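PDB 2ZHZ: ATP:cob(I)alamin adenosyltransferase, putative from Burkholderia thailandensis, which probably catalyses transfer of the adenosyl group from ATP to reduced cobalamin, giving adenosylcobalamin and triphosphate, and works as a homotrimer. Local coordinates for residues B[55-60]-B[97-102]; B[63-68]-B[93-98]; B[87-92]-B[152-157]; B[102-107]-B[166-171]; B[120-125]-B[161-166]. All coordinates share one frame; numbering follows the deposited sequence.

Interaction 1. Residues B[55-60]-B[97-102]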
# COMPACT_ATOMS: atom_id res chain seq x y z
N PRO B 55 -1.13 -21.99 7.65
CA PRO B 55 -1.41 -22.97 8.70
C PRO B 55 -2.80 -22.59 9.22
O PRO B 55 -3.13 -21.41 9.27
CB PRO B 55 -0.32 -22.70 9.74
CG PRO B 55 0.81 -22.17 8.91
CD PRO B 55 0.10 -21.24 7.95
N ASP B 56 -3.61 -23.58 9.59
CA ASP B 56 -4.96 -23.31 10.08
C ASP B 56 -5.04 -22.28 11.20
O ASP B 56 -5.92 -21.42 11.19
CB ASP B 56 -5.62 -24.61 10.54
CG ASP B 56 -5.99 -25.51 9.38
OD1 ASP B 56 -6.31 -26.69 9.61
OD2 ASP B 56 -5.99 -25.02 8.22
N ASP B 57 -4.12 -22.36 12.16
CA ASP B 57 -4.13 -21.42 13.27
C ASP B 57 -3.81 -19.99 12.82
O ASP B 57 -4.43 -19.04 13.28
CB ASP B 57 -3.14 -21.87 14.35
CG ASP B 57 -1.71 -21.95 13.85
OD1 ASP B 57 -1.49 -22.57 12.79
OD2 ASP B 57 -0.82 -21.40 14.51
N VAL B 58 -2.84 -19.86 11.91
CA VAL B 58 -2.47 -18.54 11.41
C VAL B 58 -3.65 -17.93 10.65
O VAL B 58 -3.92 -16.73 10.77
CB VAL B 58 -1.24 -18.62 10.47
CG1 VAL B 58 -0.98 -17.25 9.83
CG2 VAL B 58 -0.02 -19.07 11.26
N ARG B 59 -4.35 -18.75 9.87
CA ARG B 59 -5.51 -18.29 9.11
C ARG B 59 -6.60 -17.82 10.07
O ARG B 59 -7.25 -16.80 9.85
CB ARG B 59 -6.05 -19.41 8.22
CG ARG B 59 -7.35 -19.06 7.49
CD ARG B 59 -7.77 -20.16 6.53
NE ARG B 59 -6.75 -20.39 5.50
CZ ARG B 59 -6.47 -19.52 4.53
NH1 ARG B 59 -7.15 -18.38 4.44
NH2 ARG B 59 -5.51 -19.79 3.66
N ALA B 60 -6.79 -18.58 11.14
CA ALA B 60 -7.81 -18.25 12.13
C ALA B 60 -7.53 -16.90 12.78
O ALA B 60 -8.44 -16.09 12.95
CB ALA B 60 -7.88 -19.35 13.20
N ALA B 97 2.52 -13.82 22.37
CA ALA B 97 3.19 -14.73 23.29
C ALA B 97 3.15 -16.15 22.73
O ALA B 97 4.14 -16.88 22.78
CB ALA B 97 2.51 -14.69 24.66
N HIS B 98 2.00 -16.52 22.17
CA HIS B 98 1.81 -17.85 21.60
C HIS B 98 2.83 -18.17 20.51
O HIS B 98 3.51 -19.20 20.56
CB HIS B 98 0.40 -17.97 21.02
CG HIS B 98 0.15 -19.27 20.30
ND1 HIS B 98 -0.14 -20.44 20.97
CD2 HIS B 98 0.19 -19.58 18.99
CE1 HIS B 98 -0.27 -21.42 20.09
NE2 HIS B 98 -0.07 -20.92 18.88
N TYR B 99 2.95 -17.30 19.52
CA TYR B 99 3.88 -17.54 18.42
C TYR B 99 5.35 -17.29 18.74
O TYR B 99 6.22 -18.04 18.30
CB TYR B 99 3.43 -16.73 17.19
CG TYR B 99 2.14 -17.26 16.61
CD1 TYR B 99 2.11 -18.48 15.94
CD2 TYR B 99 0.93 -16.57 16.78
CE1 TYR B 99 0.91 -19.02 15.47
CE2 TYR B 99 -0.27 -17.10 16.31
CZ TYR B 99 -0.28 -18.33 15.65
OH TYR B 99 -1.46 -18.87 15.20
N ASN B 100 5.64 -16.26 19.52
CA ASN B 100 7.02 -15.96 19.90
C ASN B 100 7.60 -17.09 20.75
O ASN B 100 8.78 -17.41 20.66
CB ASN B 100 7.09 -14.66 20.69
CG ASN B 100 7.48 -13.47 19.84
OD1 ASN B 100 7.12 -12.34 20.14
ND2 ASN B 100 8.24 -13.73 18.77
N GLY B 101 6.75 -17.70 21.58
CA GLY B 101 7.21 -18.78 22.43
C GLY B 101 7.68 -20.00 21.65
O GLY B 101 8.52 -20.76 22.12
N GLN B 102 7.13 -20.18 20.45
CA GLN B 102 7.48 -21.33 19.61
C GLN B 102 8.60 -21.05 18.62
O GLN B 102 9.03 -21.94 17.89
CB GLN B 102 6.22 -21.80 18.86
CG GLN B 102 5.13 -22.32 19.78
CD GLN B 102 3.86 -22.74 19.05
OE1 GLN B 102 2.99 -23.39 19.62
NE2 GLN B 102 3.75 -22.35 17.78
O HOH W 1 0.39 -22.32 16.65
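Asp57 OD2 is gripped twice: Tyr99 OH donates a hydrogen bond to it at 2.7 Å, and a water donates a second, its oxygen 2.6 Å from OD2. The same water oxygen lies 2.7 Å from His98 NE2, hydrogen-bonded to it, while NE2 itself stays 4.5 Å from OD2. The phenol reaches OD2 from above the carboxylate plane, 44° out of it, whereas OD2 lies at the edge of the Tyr99 ring. Asp57 bends toward the tyrosine because its CG sits between the backbone N and carbonyl carbon (chi1 60°). Here the first turn of helix 56-77, with Pro55 as N-cap residue, meets the last turns of helix 86-101, two roughly antiparallel members of the helix bundle. Their axes are still 12.9 Å apart, so the long tyrosine bridges the gap, with Val58 CG2 4.3 Å from Tyr99 CE1. Val161 and Val165 of helix 147-169 also pack against Tyr99.

Interaction 2. Residues B[63-68]-B[93-98]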
# COMPACT_ATOMS: atom_id res chain seq x y z
N SER B 63 -7.95 -14.06 10.14
CA SER B 63 -9.35 -13.86 9.79
C SER B 63 -10.04 -13.06 10.88
O SER B 63 -10.83 -12.16 10.60
CB SER B 63 -10.05 -15.21 9.60
OG SER B 63 -9.52 -15.91 8.49
N ALA B 64 -9.72 -13.38 12.13
CA ALA B 64 -10.30 -12.68 13.27
C ALA B 64 -9.84 -11.23 13.27
O ALA B 64 -10.60 -10.33 13.64
CB ALA B 64 -9.88 -13.36 14.57
N ILE B 65 -8.59 -11.01 12.87
CA ILE B 65 -8.04 -9.67 12.83
C ILE B 65 -8.78 -8.79 11.82
O ILE B 65 -8.95 -7.60 12.06
CB ILE B 65 -6.52 -9.72 12.51
CG1 ILE B 65 -5.78 -10.28 13.74
CG2 ILE B 65 -6.00 -8.33 12.14
CD1 ILE B 65 -4.33 -10.66 13.48
N GLN B 66 -9.22 -9.38 10.71
CA GLN B 66 -9.96 -8.60 9.71
C GLN B 66 -11.23 -8.04 10.34
O GLN B 66 -11.65 -6.92 10.03
CB GLN B 66 -10.33 -9.46 8.51
CG GLN B 66 -9.17 -9.80 7.59
CD GLN B 66 -9.62 -10.13 6.18
OE1 GLN B 66 -10.32 -11.13 5.96
NE2 GLN B 66 -9.24 -9.29 5.22
N HIS B 67 -11.85 -8.83 11.21
CA HIS B 67 -13.06 -8.41 11.90
C HIS B 67 -12.72 -7.27 12.86
O HIS B 67 -13.47 -6.30 12.96
CB HIS B 67 -13.67 -9.59 12.66
CG HIS B 67 -14.17 -10.69 11.77
ND1 HIS B 67 -15.34 -10.58 11.05
CD2 HIS B 67 -13.64 -11.90 11.47
CE1 HIS B 67 -15.51 -11.68 10.34
NE2 HIS B 67 -14.50 -12.50 10.58
N ASP B 68 -11.59 -7.40 13.55
CA ASP B 68 -11.14 -6.36 14.48
C ASP B 68 -10.92 -5.06 13.72
O ASP B 68 -11.30 -3.98 14.19
CB ASP B 68 -9.80 -6.73 15.13
CG ASP B 68 -9.90 -7.90 16.10
OD1 ASP B 68 -11.03 -8.34 16.43
OD2 ASP B 68 -8.83 -8.36 16.54
N ASP B 93 -1.94 -9.60 22.26
CA ASP B 93 -0.82 -9.90 23.16
C ASP B 93 -0.69 -11.40 23.35
O ASP B 93 0.41 -11.92 23.52
CB ASP B 93 -1.02 -9.23 24.52
CG ASP B 93 -0.77 -7.74 24.49
OD1 ASP B 93 -0.19 -7.25 23.50
OD2 ASP B 93 -1.15 -7.05 25.46
N GLY B 94 -1.83 -12.09 23.34
CA GLY B 94 -1.83 -13.53 23.52
C GLY B 94 -1.24 -14.24 22.31
O GLY B 94 -0.44 -15.16 22.46
N TRP B 95 -1.64 -13.82 21.12
CA TRP B 95 -1.12 -14.42 19.90
C TRP B 95 0.38 -14.16 19.83
O TRP B 95 1.15 -15.01 19.38
CB TRP B 95 -1.81 -13.84 18.67
CG TRP B 95 -3.19 -14.40 18.43
CD1 TRP B 95 -3.59 -15.70 18.61
CD2 TRP B 95 -4.32 -13.70 17.90
NE1 TRP B 95 -4.89 -15.85 18.23
CE2 TRP B 95 -5.37 -14.64 17.79
CE3 TRP B 95 -4.55 -12.38 17.51
CZ2 TRP B 95 -6.64 -14.30 17.30
CZ3 TRP B 95 -5.81 -12.03 17.02
CH2 TRP B 95 -6.83 -12.99 16.92
N LEU B 96 0.80 -12.98 20.27
CA LEU B 96 2.22 -12.63 20.27
C LEU B 96 3.00 -13.61 21.15
O LEU B 96 4.01 -14.15 20.72
CB LEU B 96 2.42 -11.20 20.78
CG LEU B 96 2.27 -10.09 19.75
CD1 LEU B 96 2.20 -8.74 20.44
CD2 LEU B 96 3.46 -10.13 18.79
N ALA B 97 2.52 -13.82 22.37
CA ALA B 97 3.19 -14.73 23.29
C ALA B 97 3.15 -16.15 22.73
O ALA B 97 4.14 -16.88 22.78
CB ALA B 97 2.51 -14.69 24.66
N HIS B 98 2.00 -16.52 22.17
CA HIS B 98 1.81 -17.85 21.60
C HIS B 98 2.83 -18.17 20.51
O HIS B 98 3.51 -19.20 20.56
CB HIS B 98 0.40 -17.97 21.02
CG HIS B 98 0.15 -19.27 20.30
ND1 HIS B 98 -0.14 -20.44 20.97
CD2 HIS B 98 0.19 -19.58 18.99
CE1 HIS B 98 -0.27 -21.42 20.09
NE2 HIS B 98 -0.07 -20.92 18.88
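With CG beside its own backbone N and anti to the carbonyl carbon (chi1 -77°), Trp95 sends its indole across from helix 86-101 toward helix 56-77, and Ile65 uses the same kind of first torsion (chi1 -71°) to lay its CG1 branch alongside the indole. The two side chains run alongside one another, pointing opposite ways. The CZ3-CH2 end of the six-membered ring makes the contact. Ile65 CG1 lies 3.7 Å from Trp95 CZ3, and the terminal CD1 of Ile65 follows at 4.1 Å from the same CZ3. One atom further round the ring, Ala64 CB comes to 3.9 Å from Trp95 CH2, at the ring edge and near its plane. No hydrogen bond crosses between the two segments; the contact is apolar packing, and the wide indole spans backbones whose nearest CA atoms, those of Ile65 and Trp95, are 11.0 Å apart. Around the pair, Leu158 of helix 147-169 packs on Trp95, while Tyr151 and Leu155 of that helix, together with Ile46 of helix 31-50, pack on Ile65. Residues 63-68 and 93-98 thus join neighbouring helices of the bundle that forms each subunit of this PduO-type adenosyltransferase.

Interaction 3. Residues B[87-92]-B[152-157]; sequences AHLARL and VNRLSD. With ATP (adenosine-5'-triphosphate), chain H.
Leu92 meets Arg154 through carbon alone, Leu92 CD1 lying 3.7 Å from Arg154 CB. The same Leu92 CD1 also comes to 3.9 Å from the backbone N of Leu155. One helical turn earlier on helix 86-101, Leu89 O lies 3.9 Å from Arg154 CD, with Leu89 CD2 at 4.3 Å from that CD. The arginine runs extended from CG to NE (chi3 176°), which carries its charged end past the leucines to partners beyond them. There NE forms a salt bridge with Asp93, NH1 bonds Arg150 O, and NH2 pairs with Asp14 of the third subunit, so three nitrogens of a buried guanidinium are satisfied. Tyr151 packs against both leucines. Helices 86-101 and 147-169 run nearly parallel here, 18° apart. On another side of the second helix, Asn153, a magnesium-binding residue, lines the ATP pocket, and Asp157 forms a salt bridge with Arg11 of the third subunit. The leucine-arginine layer therefore backs an ATP and magnesium site built between subunits of the trimer.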
# COMPACT_ATOMS: atom_id res chain seq x y z
N ALA B 87 -10.05 -6.36 25.57
CA ALA B 87 -10.19 -7.72 25.09
C ALA B 87 -9.46 -7.89 23.76
O ALA B 87 -8.79 -8.89 23.53
CB ALA B 87 -11.67 -8.05 24.91
N HIS B 88 -9.59 -6.89 22.89
CA HIS B 88 -8.94 -6.91 21.59
C HIS B 88 -7.42 -6.89 21.75
O HIS B 88 -6.71 -7.65 21.11
CB HIS B 88 -9.39 -5.71 20.75
CG HIS B 88 -10.83 -5.76 20.35
ND1 HIS B 88 -11.28 -6.55 19.31
CD2 HIS B 88 -11.91 -5.13 20.85
CE1 HIS B 88 -12.59 -6.40 19.19
NE2 HIS B 88 -13.00 -5.55 20.11
N LEU B 89 -6.94 -6.00 22.62
CA LEU B 89 -5.52 -5.87 22.87
C LEU B 89 -4.96 -7.12 23.55
O LEU B 89 -3.83 -7.54 23.27
CB LEU B 89 -5.24 -4.65 23.75
CG LEU B 89 -5.74 -3.31 23.21
CD1 LEU B 89 -5.42 -2.21 24.21
CD2 LEU B 89 -5.10 -3.01 21.86
N ALA B 90 -5.75 -7.71 24.44
CA ALA B 90 -5.32 -8.91 25.15
C ALA B 90 -5.15 -10.07 24.17
O ALA B 90 -4.20 -10.84 24.29
CB ALA B 90 -6.34 -9.28 26.22
N ARG B 91 -6.06 -10.17 23.21
CA ARG B 91 -5.98 -11.25 22.24
C ARG B 91 -4.73 -11.13 21.37
O ARG B 91 -4.10 -12.14 21.05
CB ARG B 91 -7.23 -11.29 21.37
CG ARG B 91 -7.26 -12.50 20.47
CD ARG B 91 -8.64 -12.78 19.94
NE ARG B 91 -9.15 -11.71 19.09
CZ ARG B 91 -10.23 -11.82 18.33
NH1 ARG B 91 -10.92 -12.96 18.33
NH2 ARG B 91 -10.63 -10.80 17.58
N LEU B 92 -4.38 -9.91 20.99
CA LEU B 92 -3.18 -9.70 20.18
C LEU B 92 -1.96 -10.06 21.01
O LEU B 92 -1.06 -10.75 20.53
CB LEU B 92 -3.07 -8.24 19.72
CG LEU B 92 -4.09 -7.69 18.72
CD1 LEU B 92 -3.66 -6.28 18.33
CD2 LEU B 92 -4.15 -8.57 17.47
N VAL B 152 -3.07 -1.27 16.69
CA VAL B 152 -2.20 -1.39 15.53
C VAL B 152 -0.73 -1.47 15.93
O VAL B 152 0.09 -2.02 15.19
CB VAL B 152 -2.41 -0.23 14.53
CG1 VAL B 152 -3.78 -0.36 13.87
CG2 VAL B 152 -2.29 1.11 15.23
N ASN B 153 -0.39 -0.94 17.10
CA ASN B 153 0.98 -0.99 17.59
C ASN B 153 1.33 -2.48 17.76
O ASN B 153 2.38 -2.95 17.32
CB ASN B 153 1.09 -0.27 18.93
CG ASN B 153 2.54 -0.04 19.36
OD1 ASN B 153 2.84 0.17 20.53
ND2 ASN B 153 3.43 -0.08 18.39
N ARG B 154 0.43 -3.21 18.40
CA ARG B 154 0.62 -4.63 18.63
C ARG B 154 0.51 -5.45 17.36
O ARG B 154 1.24 -6.41 17.17
CB ARG B 154 -0.41 -5.13 19.66
CG ARG B 154 -0.12 -4.63 21.06
CD ARG B 154 -1.27 -4.89 22.03
NE ARG B 154 -0.87 -4.46 23.37
CZ ARG B 154 -0.57 -3.21 23.69
NH1 ARG B 154 -0.62 -2.25 22.77
NH2 ARG B 154 -0.16 -2.92 24.92
N LEU B 155 -0.41 -5.06 16.47
CA LEU B 155 -0.60 -5.80 15.23
C LEU B 155 0.64 -5.84 14.33
O LEU B 155 0.93 -6.87 13.74
CB LEU B 155 -1.79 -5.24 14.45
CG LEU B 155 -2.12 -5.97 13.14
CD1 LEU B 155 -2.31 -7.46 13.40
CD2 LEU B 155 -3.38 -5.38 12.53
N SER B 156 1.37 -4.73 14.21
CA SER B 156 2.56 -4.75 13.36
C SER B 156 3.58 -5.71 13.95
O SER B 156 4.30 -6.40 13.22
CB SER B 156 3.16 -3.35 13.18
OG SER B 156 3.70 -2.83 14.38
N ASP B 157 3.63 -5.77 15.27
CA ASP B 157 4.55 -6.67 15.97
C ASP B 157 4.13 -8.11 15.63
O ASP B 157 4.96 -8.93 15.25
CB ASP B 157 4.46 -6.43 17.48
CG ASP B 157 5.52 -7.18 18.29
OD1 ASP B 157 5.51 -7.03 19.53
OD2 ASP B 157 6.35 -7.91 17.70
PG ATP H . 6.73 -0.71 20.85
O1G ATP H . 5.55 0.05 21.38
O2G ATP H . 7.38 -1.58 21.88
O3G ATP H . 6.35 -1.53 19.65
PB ATP H . 7.68 1.48 19.24
O1B ATP H . 6.30 1.40 18.65
O2B ATP H . 8.15 2.81 19.78
O3B ATP H . 7.87 0.35 20.39
PA ATP H . 8.77 -0.39 17.28
O1A ATP H . 7.39 -0.67 16.78
O2A ATP H . 9.51 -1.46 18.05
O3A ATP H . 8.79 1.00 18.15
O5' ATP H . 9.64 0.03 15.99
C5' ATP H . 11.06 0.07 16.06
C4' ATP H . 11.59 1.31 15.36
O4' ATP H . 10.79 1.69 14.21
C3' ATP H . 11.67 2.52 16.29
O3' ATP H . 13.04 2.86 16.53
C2' ATP H . 10.88 3.62 15.60
O2' ATP H . 11.74 4.74 15.35
C1' ATP H . 10.33 3.05 14.31
N9 ATP H . 8.82 3.05 14.28
C8 ATP H . 7.98 2.81 15.32
N7 ATP H . 6.68 2.87 14.94
C5 ATP H . 6.66 3.16 13.63
C6 ATP H . 5.62 3.38 12.59
N6 ATP H . 4.31 3.29 12.90
N1 ATP H . 6.03 3.67 11.30
C2 ATP H . 7.35 3.76 10.96
N3 ATP H . 8.36 3.58 11.87
C4 ATP H . 8.08 3.28 13.19

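Interaction 4. Residues B[102-107]-B[166-171]; sequences QLPPLE and LNRAAG
Arg168 leaves helix 147-169 with its CB directed at the loop 102-107, and the chain then turns twice, at chi2 (-83°) and chi3 (-69°), to follow that loop. CG comes first, 3.8 Å from Leu103 CD2; the next carbon, CD, is 4.2 Å from the same methyl. At the tip the guanidinium meets Pro104. The proline CD sits over one face, 3.6 Å above the plane and offset toward the rim, with CZ and Pro104 CD 3.8 Å apart. NH1 approaches Pro104 CG to 3.7 Å. Leu103 turns inward as well, packing on Val161, Arg164 and Val165 of the same helix, and Pro104 O accepts a hydrogen bond from Arg164. Just past Arg168 the helix ends in a Schellman motif, with Gly171 at positive phi and its N bonded to Arg168 O at 2.8 Å. Across this surface contact no hydrogen bond or salt bridge links the two segments: the arginine serves by its aliphatic stem and guanidinium face, so van der Waals packing carries the contact and no carboxylate of the loop contacts the guanidinium.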
# COMPACT_ATOMS: atom_id res chain seq x y z
N GLN B 102 7.13 -20.18 20.45
CA GLN B 102 7.48 -21.33 19.61
C GLN B 102 8.60 -21.05 18.62
O GLN B 102 9.03 -21.94 17.89
CB GLN B 102 6.22 -21.80 18.86
CG GLN B 102 5.13 -22.32 19.78
CD GLN B 102 3.86 -22.74 19.05
OE1 GLN B 102 2.99 -23.39 19.62
NE2 GLN B 102 3.75 -22.35 17.78
N LEU B 103 9.10 -19.81 18.60
CA LEU B 103 10.17 -19.42 17.69
C LEU B 103 11.48 -19.17 18.42
O LEU B 103 11.50 -18.72 19.56
CB LEU B 103 9.78 -18.13 16.94
CG LEU B 103 8.63 -18.15 15.94
CD1 LEU B 103 8.20 -16.72 15.63
CD2 LEU B 103 9.05 -18.87 14.67
N PRO B 104 12.62 -19.48 17.77
CA PRO B 104 13.90 -19.24 18.44
C PRO B 104 14.10 -17.73 18.57
O PRO B 104 13.59 -16.96 17.76
CB PRO B 104 14.91 -19.89 17.50
CG PRO B 104 14.25 -19.77 16.16
CD PRO B 104 12.81 -20.13 16.47
N PRO B 105 14.86 -17.29 19.59
CA PRO B 105 15.10 -15.86 19.77
C PRO B 105 15.66 -15.17 18.53
O PRO B 105 16.48 -15.74 17.80
CB PRO B 105 16.06 -15.82 20.96
CG PRO B 105 16.78 -17.14 20.87
CD PRO B 105 15.65 -18.08 20.55
N LEU B 106 15.21 -13.95 18.29
CA LEU B 106 15.65 -13.18 17.14
C LEU B 106 17.11 -12.78 17.33
O LEU B 106 17.45 -12.01 18.23
CB LEU B 106 14.78 -11.93 16.99
CG LEU B 106 14.97 -11.10 15.72
CD1 LEU B 106 14.64 -11.95 14.50
CD2 LEU B 106 14.06 -9.88 15.79
N GLU B 107 17.98 -13.32 16.48
CA GLU B 107 19.41 -13.05 16.56
C GLU B 107 19.84 -11.80 15.80
O GLU B 107 19.96 -10.72 16.38
CB GLU B 107 20.20 -14.26 16.04
CG GLU B 107 19.72 -14.77 14.69
CD GLU B 107 20.54 -15.95 14.18
OE1 GLU B 107 20.54 -17.00 14.86
OE2 GLU B 107 21.18 -15.81 13.12
N LEU B 166 5.54 -18.06 9.24
CA LEU B 166 5.29 -18.51 7.87
C LEU B 166 6.53 -18.99 7.13
O LEU B 166 6.44 -19.88 6.29
CB LEU B 166 4.59 -17.40 7.07
CG LEU B 166 3.14 -17.15 7.51
CD1 LEU B 166 2.53 -16.00 6.71
CD2 LEU B 166 2.33 -18.43 7.32
N ASN B 167 7.69 -18.41 7.43
CA ASN B 167 8.91 -18.86 6.78
C ASN B 167 9.23 -20.28 7.27
O ASN B 167 9.66 -21.14 6.49
CB ASN B 167 10.08 -17.92 7.07
CG ASN B 167 10.20 -16.81 6.03
OD1 ASN B 167 9.99 -17.04 4.84
ND2 ASN B 167 10.55 -15.60 6.48
N ARG B 168 9.01 -20.51 8.56
CA ARG B 168 9.25 -21.82 9.16
C ARG B 168 8.30 -22.85 8.55
O ARG B 168 8.71 -23.95 8.17
CB ARG B 168 9.01 -21.77 10.67
CG ARG B 168 9.70 -20.62 11.38
CD ARG B 168 11.15 -20.92 11.71
NE ARG B 168 11.27 -21.95 12.74
CZ ARG B 168 12.40 -22.26 13.36
NH1 ARG B 168 13.52 -21.61 13.06
NH2 ARG B 168 12.41 -23.21 14.29
N ALA B 169 7.03 -22.48 8.47
CA ALA B 169 5.99 -23.34 7.93
C ALA B 169 6.29 -23.78 6.50
O ALA B 169 5.94 -24.89 6.10
CB ALA B 169 4.65 -22.63 7.98
N ALA B 170 6.95 -22.91 5.74
CA ALA B 170 7.29 -23.21 4.35
C ALA B 170 8.56 -24.04 4.27
O ALA B 170 8.99 -24.44 3.19
CB ALA B 170 7.45 -21.92 3.56
N GLY B 171 9.16 -24.30 5.43
CA GLY B 171 10.38 -25.09 5.48
C GLY B 171 11.62 -24.25 5.24
O GLY B 171 12.69 -24.78 4.95

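Interaction 5. Residues B[120-125]-B[161-166]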
# COMPACT_ATOMS: atom_id res chain seq x y z
N LEU B 120 4.42 -11.35 2.13
CA LEU B 120 3.17 -10.61 2.15
C LEU B 120 2.87 -10.13 3.57
O LEU B 120 2.37 -9.02 3.77
CB LEU B 120 2.03 -11.48 1.62
CG LEU B 120 2.06 -11.73 0.11
CD1 LEU B 120 1.01 -12.78 -0.27
CD2 LEU B 120 1.81 -10.42 -0.63
N ALA B 121 3.19 -10.96 4.56
CA ALA B 121 2.96 -10.60 5.95
C ALA B 121 3.77 -9.34 6.29
O ALA B 121 3.32 -8.49 7.06
CB ALA B 121 3.36 -11.75 6.87
N HIS B 122 4.97 -9.23 5.71
CA HIS B 122 5.81 -8.07 5.96
C HIS B 122 5.22 -6.82 5.30
O HIS B 122 5.37 -5.72 5.82
CB HIS B 122 7.24 -8.32 5.46
CG HIS B 122 8.10 -9.04 6.45
ND1 HIS B 122 8.52 -8.45 7.62
CD2 HIS B 122 8.58 -10.30 6.47
CE1 HIS B 122 9.22 -9.33 8.32
NE2 HIS B 122 9.27 -10.46 7.64
N VAL B 123 4.56 -7.00 4.16
CA VAL B 123 3.92 -5.87 3.50
C VAL B 123 2.77 -5.43 4.43
O VAL B 123 2.58 -4.24 4.67
CB VAL B 123 3.36 -6.24 2.11
CG1 VAL B 123 2.37 -5.17 1.63
CG2 VAL B 123 4.51 -6.38 1.11
N CYS B 124 2.03 -6.40 4.96
CA CYS B 124 0.93 -6.09 5.87
C CYS B 124 1.48 -5.32 7.07
O CYS B 124 0.89 -4.34 7.52
CB CYS B 124 0.24 -7.37 6.35
SG CYS B 124 -0.71 -8.23 5.08
N ARG B 125 2.62 -5.78 7.58
CA ARG B 125 3.27 -5.14 8.72
C ARG B 125 3.56 -3.67 8.45
O ARG B 125 3.23 -2.80 9.26
CB ARG B 125 4.58 -5.88 9.05
CG ARG B 125 5.44 -5.23 10.13
CD ARG B 125 6.75 -6.00 10.30
NE ARG B 125 7.54 -5.98 9.06
CZ ARG B 125 8.27 -4.94 8.66
NH1 ARG B 125 8.33 -3.84 9.40
NH2 ARG B 125 8.93 -5.00 7.51
N VAL B 161 5.99 -11.23 13.65
CA VAL B 161 6.11 -12.57 14.22
C VAL B 161 5.50 -13.63 13.32
O VAL B 161 6.08 -14.70 13.14
CB VAL B 161 5.44 -12.62 15.61
CG1 VAL B 161 5.48 -14.05 16.17
CG2 VAL B 161 6.15 -11.67 16.55
N LEU B 162 4.34 -13.33 12.74
CA LEU B 162 3.69 -14.29 11.85
C LEU B 162 4.50 -14.50 10.59
O LEU B 162 4.46 -15.58 10.00
CB LEU B 162 2.27 -13.83 11.51
CG LEU B 162 1.26 -13.87 12.65
CD1 LEU B 162 -0.10 -13.44 12.13
CD2 LEU B 162 1.17 -15.29 13.24
N ALA B 163 5.25 -13.49 10.16
CA ALA B 163 6.08 -13.63 8.97
C ALA B 163 7.14 -14.71 9.27
O ALA B 163 7.43 -15.55 8.42
CB ALA B 163 6.75 -12.30 8.62
N ARG B 164 7.72 -14.67 10.47
CA ARG B 164 8.72 -15.66 10.85
C ARG B 164 8.07 -17.04 10.93
O ARG B 164 8.65 -18.04 10.50
CB ARG B 164 9.34 -15.31 12.21
CG ARG B 164 10.13 -14.00 12.25
CD ARG B 164 10.84 -13.84 13.58
NE ARG B 164 11.82 -14.90 13.79
CZ ARG B 164 12.26 -15.31 14.98
NH1 ARG B 164 11.80 -14.74 16.09
NH2 ARG B 164 13.14 -16.29 15.06
N VAL B 165 6.86 -17.08 11.48
CA VAL B 165 6.11 -18.33 11.58
C VAL B 165 5.89 -18.92 10.20
O VAL B 165 6.03 -20.13 10.00
CB VAL B 165 4.74 -18.11 12.25
CG1 VAL B 165 3.88 -19.36 12.12
CG2 VAL B 165 4.93 -17.76 13.72
N LEU B 166 5.54 -18.06 9.24
CA LEU B 166 5.29 -18.51 7.87
C LEU B 166 6.53 -18.99 7.13
O LEU B 166 6.44 -19.88 6.29
CB LEU B 166 4.59 -17.40 7.07
CG LEU B 166 3.14 -17.15 7.51
CD1 LEU B 166 2.53 -16.00 6.71
CD2 LEU B 166 2.33 -18.43 7.32
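One face of the His122 imidazole is taken by the methyl of Ala163, whose CB lies 3.3 Å from His122 NE2 and 3.5 Å from His122 CD2. The ring edge belongs to Arg125: its NE donates to His122 ND1 at 3.0 Å, close to the ring plane (14° out of it) and with an N-H...N angle of 150°. Pro112 of the same chain also packs against the imidazole. With a donor at ND1 and a methyl pressed on its face, rotation of the ring should be limited. His122 CG stands beside the backbone N (chi1 -85°), which swings the imidazole toward helix 147-169 although its CB does not point there. Alongside it, Ala121 CB meets Ala163 CB at 3.9 Å, and Leu166 CD1 closes in on Ala121 CB at 4.3 Å. The two alanines let helices 116-141 and 147-169, almost exactly antiparallel here, pack with axes only 8.7 Å apart in the buried interior of the bundle. Other helices and another subunit surround the pair: Ile46 packs on Cys124, and the guanidinium that bonds His122 also reaches across the trimer interface, where Arg125 NH1 forms a salt bridge with Asp40 of the third subunit.

Overall arrangement
Helix 147-169 ties the set together, supplying one side of interactions 3, 4 and 5, while helix 86-101 supplies one side of interactions 1, 2 and 3. Interactions 2 and 3, centres 7 Å apart, are joined by the salt bridge from Asp68 OD1 to Arg91 NH2 (2.7 Å) and by packing of Leu96 CD2 on Asp157 CG (3.6 Å). Interaction 1 packs on interaction 5 through Tyr99 CB and Val161 CG1, 3.5 Å apart, and on interaction 4 through Pro55 and Leu166. Interaction 3 holds Asn153 of the ATP pocket; in interaction 5 the His122 side chain is about 12 Å from ATP. Interaction 4, centred about 20 Å from interaction 3, lies at the far end of the bundle.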